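Local coordinates for protein 2,5-dihydroxypyridine 5,6-dioxygenase (Pseudomonas putida KT2440, PDB 7CUP) that catalyses the iron-dependent, oxygen-consuming ring cleavage of 2,5-dihydroxypyridine between carbons 5 and 6 to N-formylmaleamate in nicotinate degradation, at residues 142-147 with 342-347. Residues are numbered along the deposited sequence; the frame is centred on the assembly and turned at random.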
# COMPACT_ATOMS: atom_id res chain seq x y z
N VAL A 142 31.40 -13.98 -25.66
CA VAL A 142 31.27 -12.57 -26.15
C VAL A 142 32.65 -11.93 -26.35
O VAL A 142 32.81 -11.14 -27.32
CB VAL A 142 30.39 -11.74 -25.20
CG1 VAL A 142 30.46 -10.25 -25.49
CG2 VAL A 142 28.95 -12.25 -25.21
N LEU A 143 33.58 -12.17 -25.42
CA LEU A 143 34.97 -11.65 -25.51
C LEU A 143 35.70 -12.31 -26.69
O LEU A 143 36.47 -11.59 -27.36
CB LEU A 143 35.72 -11.96 -24.21
CG LEU A 143 35.28 -11.20 -22.97
CD1 LEU A 143 36.39 -11.28 -21.94
CD2 LEU A 143 34.91 -9.75 -23.29
N ALA A 144 35.48 -13.61 -26.94
CA ALA A 144 36.00 -14.33 -28.13
C ALA A 144 35.50 -13.63 -29.41
O ALA A 144 36.31 -13.39 -30.35
CB ALA A 144 35.62 -15.78 -28.09
N ALA A 145 34.23 -13.25 -29.47
CA ALA A 145 33.68 -12.51 -30.63
C ALA A 145 34.35 -11.15 -30.70
O ALA A 145 34.65 -10.69 -31.83
CB ALA A 145 32.18 -12.36 -30.53
N GLU A 146 34.57 -10.52 -29.55
CA GLU A 146 35.14 -9.16 -29.47
C GLU A 146 36.55 -9.16 -30.08
O GLU A 146 36.86 -8.16 -30.76
CB GLU A 146 35.18 -8.65 -28.03
CG GLU A 146 35.72 -7.22 -27.90
CD GLU A 146 36.05 -6.79 -26.47
OE1 GLU A 146 36.26 -7.69 -25.63
OE2 GLU A 146 36.08 -5.57 -26.20
N THR A 147 37.36 -10.19 -29.86
CA THR A 147 38.79 -10.22 -30.31
C THR A 147 38.81 -10.16 -31.86
O THR A 147 39.66 -9.40 -32.40
CB THR A 147 39.58 -11.39 -29.70
OG1 THR A 147 39.06 -12.63 -30.17
CG2 THR A 147 39.60 -11.42 -28.19
N VAL A 342 28.91 -18.84 -36.77
CA VAL A 342 29.90 -19.83 -37.31
C VAL A 342 31.31 -19.51 -36.80
O VAL A 342 32.09 -20.44 -36.69
CB VAL A 342 29.85 -19.94 -38.85
CG1 VAL A 342 28.56 -20.61 -39.30
CG2 VAL A 342 30.04 -18.61 -39.56
N ALA A 343 31.63 -18.26 -36.47
CA ALA A 343 32.98 -17.90 -36.00
C ALA A 343 32.88 -16.70 -35.07
O ALA A 343 32.04 -15.84 -35.31
CB ALA A 343 33.86 -17.57 -37.18
N PRO A 344 33.75 -16.59 -34.03
CA PRO A 344 34.70 -17.63 -33.67
C PRO A 344 34.03 -18.91 -33.18
O PRO A 344 32.91 -18.87 -32.69
CB PRO A 344 35.49 -17.09 -32.46
CG PRO A 344 35.15 -15.63 -32.38
CD PRO A 344 33.86 -15.43 -33.14
N GLU A 345 34.79 -20.00 -33.27
CA GLU A 345 34.37 -21.32 -32.76
C GLU A 345 34.09 -21.23 -31.25
O GLU A 345 33.07 -21.82 -30.82
CB GLU A 345 35.46 -22.36 -33.04
CG GLU A 345 35.00 -23.77 -32.72
CD GLU A 345 33.73 -24.13 -33.46
OE1 GLU A 345 32.88 -24.83 -32.88
OE2 GLU A 345 33.60 -23.70 -34.63
N GLU A 346 34.95 -20.54 -30.51
CA GLU A 346 34.92 -20.41 -29.02
C GLU A 346 33.75 -19.51 -28.59
O GLU A 346 33.49 -19.45 -27.38
CB GLU A 346 36.23 -19.83 -28.45
CG GLU A 346 37.51 -20.45 -28.99
CD GLU A 346 38.12 -19.71 -30.18
OE1 GLU A 346 38.38 -20.35 -31.22
OE2 GLU A 346 38.30 -18.48 -30.07
N SER A 347 33.09 -18.81 -29.53
CA SER A 347 31.96 -17.89 -29.28
C SER A 347 30.62 -18.62 -29.42
O SER A 347 29.59 -18.04 -29.04
CB SER A 347 32.02 -16.72 -30.19
OG SER A 347 31.31 -17.00 -31.38
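Pro344 packs its ring against Ala144 and Ala145 of helix 136-151. The contact lays a single 3-10 turn, residues 345-347 near the C-terminus, against the side of that helix. A cis peptide bond precedes Pro344, after the loop leaves strand 340-341. The bond from CA to CB of Pro344 points toward the helix, and CG, the next atom, lies 3.2 Å from Ala144 O. CD then closes the ring 3.9 Å from Ala145 CA. Ala144 O also accepts a hydrogen bond from Thr147 OG1, one turn on, at 2.9 Å. That donor lies 27° from the carbonyl plane.

Ala144 CB touches both the proline ring and the short turn, 4.1 Å from Glu346 CB. Ser347 CB lies 4.2 Å from Ala145 N. Leu270, in a loop, touches the side chains of Ala145 and Ser347. The direct contact is small and made by van der Waals packing, but Arg140 and Arg141 of the same helix donate hydrogen bonds to Glu346 O and Ser347 O. The contact lies away from the iron site. Ser347 OG sits between its backbone N and carbonyl carbon, chi1 90°, which brings it to Pro344 O. Pro344 O accepts hydrogen bonds from Ser347 N and, at 2.8 Å, from Ser347 OG.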